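Side-chain contacts in Fe-S binding reductase, putative (Thermus thermophilus, PDB 2D4P), which is of unknown biochemical function but belongs to the acetyltransferase-like GNAT fold group and may transfer acyl groups: residues 4-7 against 13-16; 9-14 against 26-31; 19-24 against 65-70. One frame throughout, in Å; residues are numbered along the deposited sequence.

Contact 1: 4-7 against 13-16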
# COMPACT_ATOMS: atom_id res chain seq x y z
N ARG A 4 3.75 11.24 0.25
CA ARG A 4 3.51 11.90 -1.02
C ARG A 4 3.40 10.92 -2.17
O ARG A 4 3.85 9.77 -2.07
CB ARG A 4 4.63 12.91 -1.32
CG ARG A 4 6.04 12.31 -1.42
CD ARG A 4 7.08 13.33 -1.88
NE ARG A 4 8.43 12.80 -2.00
CZ ARG A 4 8.91 12.11 -3.04
NH1 ARG A 4 8.15 11.84 -4.10
NH2 ARG A 4 10.17 11.71 -3.03
N PRO A 5 2.82 11.38 -3.28
CA PRO A 5 2.85 10.61 -4.53
C PRO A 5 4.30 10.49 -4.92
O PRO A 5 5.13 11.37 -4.62
CB PRO A 5 2.13 11.50 -5.54
CG PRO A 5 1.27 12.35 -4.69
CD PRO A 5 2.13 12.66 -3.47
N PHE A 6 4.61 9.38 -5.59
CA PHE A 6 5.93 9.19 -6.14
C PHE A 6 5.88 9.37 -7.66
O PHE A 6 4.80 9.29 -8.30
CB PHE A 6 6.57 7.83 -5.74
CG PHE A 6 5.67 6.64 -5.95
CD1 PHE A 6 5.44 6.14 -7.22
CD2 PHE A 6 5.02 6.04 -4.87
CE1 PHE A 6 4.60 5.06 -7.41
CE2 PHE A 6 4.19 4.94 -5.05
CZ PHE A 6 3.96 4.47 -6.33
N THR A 7 7.06 9.66 -8.20
CA THR A 7 7.29 9.80 -9.65
C THR A 7 8.43 8.91 -10.09
O THR A 7 9.05 8.21 -9.28
CB THR A 7 7.62 11.26 -10.05
OG1 THR A 7 8.91 11.64 -9.57
CG2 THR A 7 6.63 12.25 -9.39
N ARG A 13 14.59 5.11 -4.64
CA ARG A 13 14.05 5.21 -3.29
C ARG A 13 13.09 4.08 -3.00
O ARG A 13 13.15 3.48 -1.93
CB ARG A 13 13.28 6.52 -3.12
CG ARG A 13 14.11 7.77 -3.05
CD ARG A 13 13.22 8.98 -2.85
NE ARG A 13 13.94 10.23 -2.60
CZ ARG A 13 14.37 11.03 -3.55
NH1 ARG A 13 14.20 10.73 -4.83
NH2 ARG A 13 15.01 12.15 -3.20
N LEU A 14 12.18 3.79 -3.94
CA LEU A 14 11.26 2.68 -3.75
C LEU A 14 12.02 1.37 -3.59
O LEU A 14 11.73 0.59 -2.71
CB LEU A 14 10.28 2.55 -4.92
CG LEU A 14 9.24 3.66 -5.06
CD1 LEU A 14 8.26 3.27 -6.19
CD2 LEU A 14 8.49 3.84 -3.79
N ASN A 15 13.02 1.17 -4.44
CA ASN A 15 13.74 -0.10 -4.45
C ASN A 15 14.64 -0.23 -3.25
O ASN A 15 14.92 -1.33 -2.79
CB ASN A 15 14.45 -0.25 -5.79
CG ASN A 15 13.51 -0.76 -6.85
OD1 ASN A 15 13.08 -1.90 -6.78
ND2 ASN A 15 13.15 0.09 -7.81
N ARG A 16 15.06 0.89 -2.68
CA ARG A 16 15.78 0.84 -1.40
C ARG A 16 14.89 0.25 -0.29
O ARG A 16 15.41 -0.32 0.68
CB ARG A 16 16.27 2.24 -0.98
CG ARG A 16 17.65 2.57 -1.50
CD ARG A 16 18.03 4.03 -1.27
NE ARG A 16 18.24 4.28 0.15
CZ ARG A 16 18.32 5.49 0.72
NH1 ARG A 16 18.18 6.60 -0.01
NH2 ARG A 16 18.52 5.58 2.04
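Arg4 NH1 has two partners: it donates to the carbonyl of the very next residue, Pro5 O, at 3.1 Å, and it forms a salt bridge with the carboxylate of Asp10. The first of these bonds is bent, 140° at the hydrogen, with Pro5 O lying somewhat out of the guanidinium plane. The other terminal nitrogen, NH2, is salt-bridged to Glu41, and together these partners should fix the rotation of the group. NH2 is also the atom that reaches helix 11-16. It sits over one face of the Arg13 guanidinium, toward its rim, 4.1 Å from Arg13 NE, and the CD methylene of Arg13 is equally near. The two side chains are extended and cross roughly at right angles, their flat ends standing nearly perpendicular, so one guanidinium presents an edge to the face of the other. Glu41 probably offsets the like charges, since Arg13 NE also has a weak, long ion pair with it.

Beside the arginine pair the contact is apolar. Methyl CD1 of Leu14 stands over the middle of the Phe6 ring, 4.1 Å from its centroid and only 9° off the ring normal, a clean CH-pi contact. Phe6 chi1 of 49° sets CG between the backbone N and the carbonyl carbon, and chi2 then turns one face to the leucine.

The loop after strand 2-4 is thus pressed against helix 11-16. Leu28, Phe31 and Ala32 of helix 25-34 also pack on Phe6, which meets Leu51 of strand 45-56 as well. Leu14 touches Phe49 of that strand and Leu39 of strand 38-42, placing the pair where both helices meet the sheet.

Contact 2: 9-14 against 26-31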
# COMPACT_ATOMS: atom_id res chain seq x y z
N GLU A 9 11.33 9.56 -10.82
CA GLU A 9 12.56 9.97 -10.16
C GLU A 9 12.78 9.22 -8.84
O GLU A 9 13.91 9.18 -8.34
CB GLU A 9 12.55 11.48 -9.92
CG GLU A 9 12.78 12.33 -11.18
CD GLU A 9 11.60 12.37 -12.17
OE1 GLU A 9 10.41 12.17 -11.78
OE2 GLU A 9 11.85 12.61 -13.39
N ASP A 10 11.71 8.64 -8.31
CA ASP A 10 11.73 7.92 -7.05
C ASP A 10 11.97 6.42 -7.17
O ASP A 10 11.90 5.70 -6.18
CB ASP A 10 10.38 8.10 -6.36
CG ASP A 10 10.14 9.52 -5.93
OD1 ASP A 10 11.04 10.14 -5.32
OD2 ASP A 10 9.06 10.09 -6.14
N LEU A 11 12.25 5.95 -8.37
CA LEU A 11 12.44 4.52 -8.57
C LEU A 11 13.50 3.90 -7.58
O LEU A 11 13.21 2.92 -6.90
CB LEU A 11 12.76 4.23 -10.04
CG LEU A 11 12.91 2.77 -10.43
CD1 LEU A 11 11.65 1.98 -10.16
CD2 LEU A 11 13.33 2.69 -11.89
N ASP A 12 14.68 4.51 -7.47
CA ASP A 12 15.70 4.06 -6.52
C ASP A 12 15.28 4.05 -5.06
O ASP A 12 15.59 3.12 -4.33
CB ASP A 12 16.97 4.90 -6.68
CG ASP A 12 17.68 4.61 -7.98
OD1 ASP A 12 17.33 3.61 -8.61
OD2 ASP A 12 18.62 5.32 -8.42
N ARG A 13 14.59 5.11 -4.64
CA ARG A 13 14.05 5.21 -3.29
C ARG A 13 13.09 4.08 -3.00
O ARG A 13 13.15 3.48 -1.93
CB ARG A 13 13.28 6.52 -3.12
CG ARG A 13 14.11 7.77 -3.05
CD ARG A 13 13.22 8.98 -2.85
NE ARG A 13 13.94 10.23 -2.60
CZ ARG A 13 14.37 11.03 -3.55
NH1 ARG A 13 14.20 10.73 -4.83
NH2 ARG A 13 15.01 12.15 -3.20
N LEU A 14 12.18 3.79 -3.94
CA LEU A 14 11.26 2.68 -3.75
C LEU A 14 12.02 1.37 -3.59
O LEU A 14 11.73 0.59 -2.71
CB LEU A 14 10.28 2.55 -4.92
CG LEU A 14 9.24 3.66 -5.06
CD1 LEU A 14 8.26 3.27 -6.19
CD2 LEU A 14 8.49 3.84 -3.79
N GLY A 26 7.83 0.02 -14.87
CA GLY A 26 6.47 -0.18 -15.34
C GLY A 26 5.47 -0.20 -14.20
O GLY A 26 4.40 0.41 -14.28
N ALA A 27 5.83 -0.89 -13.13
CA ALA A 27 4.99 -0.95 -11.93
C ALA A 27 4.88 0.42 -11.27
O ALA A 27 3.79 0.84 -10.94
CB ALA A 27 5.53 -1.98 -10.95
N LEU A 28 5.99 1.13 -11.16
CA LEU A 28 5.99 2.47 -10.58
C LEU A 28 5.04 3.37 -11.36
O LEU A 28 4.19 4.05 -10.78
CB LEU A 28 7.41 3.06 -10.58
CG LEU A 28 7.59 4.47 -9.98
CD1 LEU A 28 9.06 4.68 -9.59
CD2 LEU A 28 7.19 5.57 -10.95
N ARG A 29 5.14 3.35 -12.69
CA ARG A 29 4.31 4.19 -13.55
C ARG A 29 2.81 3.91 -13.40
O ARG A 29 2.00 4.83 -13.29
CB ARG A 29 4.73 4.02 -15.02
CG ARG A 29 5.96 4.79 -15.40
CD ARG A 29 6.50 4.43 -16.78
NE ARG A 29 7.67 5.23 -17.11
CZ ARG A 29 8.37 5.11 -18.24
NH1 ARG A 29 8.04 4.19 -19.14
NH2 ARG A 29 9.41 5.89 -18.46
N PHE A 30 2.46 2.63 -13.38
CA PHE A 30 1.09 2.21 -13.18
C PHE A 30 0.55 2.66 -11.83
O PHE A 30 -0.54 3.24 -11.73
CB PHE A 30 1.02 0.70 -13.28
CG PHE A 30 -0.32 0.15 -12.95
CD1 PHE A 30 -0.61 -0.35 -11.68
CD2 PHE A 30 -1.31 0.10 -13.92
CE1 PHE A 30 -1.86 -0.88 -11.39
CE2 PHE A 30 -2.58 -0.44 -13.63
CZ PHE A 30 -2.84 -0.91 -12.35
N PHE A 31 1.29 2.39 -10.76
CA PHE A 31 0.84 2.78 -9.43
C PHE A 31 0.84 4.29 -9.21
O PHE A 31 -0.00 4.81 -8.49
CB PHE A 31 1.58 2.00 -8.33
CG PHE A 31 1.13 0.55 -8.23
CD1 PHE A 31 -0.16 0.23 -7.76
CD2 PHE A 31 1.95 -0.49 -8.63
CE1 PHE A 31 -0.57 -1.06 -7.70
CE2 PHE A 31 1.51 -1.81 -8.58
CZ PHE A 31 0.25 -2.10 -8.13
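Leu28 reaches across to Leu11 and Leu14, and the contact is packing alone, centred on its CD1 methyl. That methyl lies 3.5 Å from Leu11 CA, against backbone as much as side chain. It also touches the Leu11 side chain, at 3.8 Å from CB, while Leu14 CD1 comes to the same distance, 3.8 Å from Leu28 CD1. With CG anti to its backbone N (chi1 -179°), Leu28 projects its branch off helix 25-34 so that its CD1 rests against both Leu11 and Leu14, three residues apart on helix 11-16.

The polar bonds lie inside each segment or lead elsewhere, not between the two. Leu14 N bonds to Asp10 O at 3.0 Å, an early helical bond that carries the chain from the 3-10 turn into helix 11-16. The Asp10 carboxylate also makes a long, weak ion pair from OD1 to Arg13 NH1, at 3.3 Å; its stronger partner is Arg4.

Two short helices, joined by a loop and packed together through leucines between the first strand, 2-4, and the second, 38-42, match the beta-alpha-alpha-beta opening of the GNAT fold.

Contact 3: 19-24 against 65-70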
# COMPACT_ATOMS: atom_id res chain seq x y z
N GLY A 19 13.40 -4.53 -0.71
CA GLY A 19 14.04 -5.76 -0.31
C GLY A 19 14.39 -6.63 -1.52
O GLY A 19 15.03 -6.15 -2.48
N LYS A 20 13.97 -7.89 -1.49
CA LYS A 20 14.30 -8.85 -2.53
C LYS A 20 13.24 -8.94 -3.60
O LYS A 20 13.24 -9.87 -4.40
CB LYS A 20 14.57 -10.22 -1.91
CG LYS A 20 15.78 -10.23 -1.01
CD LYS A 20 15.93 -11.56 -0.30
CE LYS A 20 17.07 -11.50 0.67
NZ LYS A 20 17.34 -12.83 1.30
N ARG A 21 12.28 -8.02 -3.59
CA ARG A 21 11.20 -7.98 -4.56
C ARG A 21 11.12 -6.58 -5.17
O ARG A 21 10.39 -5.70 -4.70
CB ARG A 21 9.87 -8.39 -3.93
CG ARG A 21 9.83 -9.83 -3.47
CD ARG A 21 8.67 -10.14 -2.54
NE ARG A 21 7.41 -9.52 -2.99
CZ ARG A 21 6.51 -8.92 -2.20
NH1 ARG A 21 6.71 -8.82 -0.87
NH2 ARG A 21 5.40 -8.41 -2.75
N PRO A 22 11.87 -6.38 -6.24
CA PRO A 22 12.02 -5.05 -6.82
C PRO A 22 10.74 -4.55 -7.48
O PRO A 22 9.88 -5.30 -7.92
CB PRO A 22 13.15 -5.23 -7.86
CG PRO A 22 13.28 -6.69 -8.09
CD PRO A 22 12.64 -7.41 -6.96
N VAL A 23 10.64 -3.23 -7.52
CA VAL A 23 9.58 -2.52 -8.21
C VAL A 23 10.15 -2.10 -9.55
O VAL A 23 11.20 -1.42 -9.61
CB VAL A 23 9.14 -1.25 -7.41
CG1 VAL A 23 7.98 -0.54 -8.11
CG2 VAL A 23 8.77 -1.62 -5.99
N SER A 24 9.50 -2.51 -10.63
CA SER A 24 9.94 -2.08 -11.95
C SER A 24 9.45 -0.66 -12.24
O SER A 24 8.53 -0.15 -11.59
CB SER A 24 9.41 -3.03 -13.03
OG SER A 24 7.98 -2.93 -13.12
N VAL A 65 -4.73 -2.58 -1.46
CA VAL A 65 -3.31 -2.32 -1.25
C VAL A 65 -2.57 -3.61 -1.61
O VAL A 65 -2.54 -4.57 -0.85
CB VAL A 65 -3.00 -1.90 0.21
CG1 VAL A 65 -1.53 -1.55 0.33
CG2 VAL A 65 -3.86 -0.74 0.68
N THR A 66 -1.99 -3.59 -2.79
CA THR A 66 -1.28 -4.66 -3.38
C THR A 66 -0.00 -4.95 -2.64
O THR A 66 0.42 -6.11 -2.49
CB THR A 66 -1.01 -4.23 -4.88
OG1 THR A 66 -2.30 -3.93 -5.48
CG2 THR A 66 -0.47 -5.33 -5.62
N ARG A 67 0.65 -3.88 -2.18
CA ARG A 67 1.89 -3.98 -1.46
C ARG A 67 2.09 -2.81 -0.53
O ARG A 67 1.87 -1.67 -0.93
CB ARG A 67 3.07 -4.03 -2.44
CG ARG A 67 4.36 -4.34 -1.74
CD ARG A 67 5.44 -4.72 -2.67
NE ARG A 67 6.66 -5.04 -1.94
CZ ARG A 67 7.82 -5.20 -2.55
NH1 ARG A 67 7.89 -5.06 -3.87
NH2 ARG A 67 8.91 -5.47 -1.83
N ILE A 68 2.59 -3.10 0.66
CA ILE A 68 3.00 -2.03 1.57
C ILE A 68 4.30 -2.45 2.24
O ILE A 68 4.47 -3.61 2.63
CB ILE A 68 1.87 -1.66 2.57
CG1 ILE A 68 2.28 -0.39 3.35
CG2 ILE A 68 1.55 -2.80 3.55
CD1 ILE A 68 1.15 0.15 4.28
N GLU A 69 5.23 -1.52 2.30
CA GLU A 69 6.50 -1.70 2.94
C GLU A 69 6.75 -0.51 3.83
O GLU A 69 6.37 0.62 3.49
CB GLU A 69 7.63 -1.84 1.91
CG GLU A 69 7.45 -2.98 0.91
CD GLU A 69 7.45 -4.38 1.52
OE1 GLU A 69 7.88 -4.55 2.67
OE2 GLU A 69 7.02 -5.32 0.83
N GLY A 70 7.40 -0.74 4.96
CA GLY A 70 7.71 0.34 5.88
C GLY A 70 8.68 -0.02 6.99
O GLY A 70 8.67 -1.13 7.50
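Arg67 reaches from a classic beta bulge, formed by Thr66 and Arg67 opposite Leu51, to the carbonyl of Arg21 in the loop between the two N-terminal helices. NH1 makes the main bond, 2.7 Å to Arg21 O and fairly straight at 161°, and NH2 adds a weak one to the same oxygen and also donates to Ala18 O. Arg21 O lies at the edge of the guanidinium, in its plane, though the NH1 donor is tilted out of the carbonyl plane.

Arg21 then folds back over its partner. Its chain bends at chi3 (43°), which brings its guanidinium flat onto that of Arg67, centres 4.0 Å apart and planes 22° from parallel. Glu69 probably tempers this meeting of like charges: its OE2 takes Arg67 NE at 2.8 Å through the anti lone pair, and has a long, purely electrostatic pairing with Arg21 NH1.

Farther out, Phe49 of strand 45-56 packs on Arg67, Glu69 and Val23. A bulge in the fourth strand, here 61-70, beside the parallel strand 94-97, is a GNAT hallmark, and relatives bind acetyl-CoA near it. Val23 completes the contact, its CG2 methyl standing 4.1 Å from Arg67 NH1.

In the fold
From the N terminus, strand 2-4 runs into a loop that contact 1 closes at once against helix 11-16. Contact 2 starts inside that same turn, sharing Leu14 of helix 11-16, and closes the longer loop to helix 25-34; Thr7 O, 3.5 Å from Leu28 CD1, lies at the seam. Contact 3 opens later, in the connection between the helices, so it follows contact 1 in series but crosses contact 2, spanning about forty residues to strand 61-70. Asn15 OD1, 2.9 Å from Val23 N in a probable hydrogen bond, links contacts 1 and 3. Together they tie the first strand, the helical pair and its connecting loop to the central sheet.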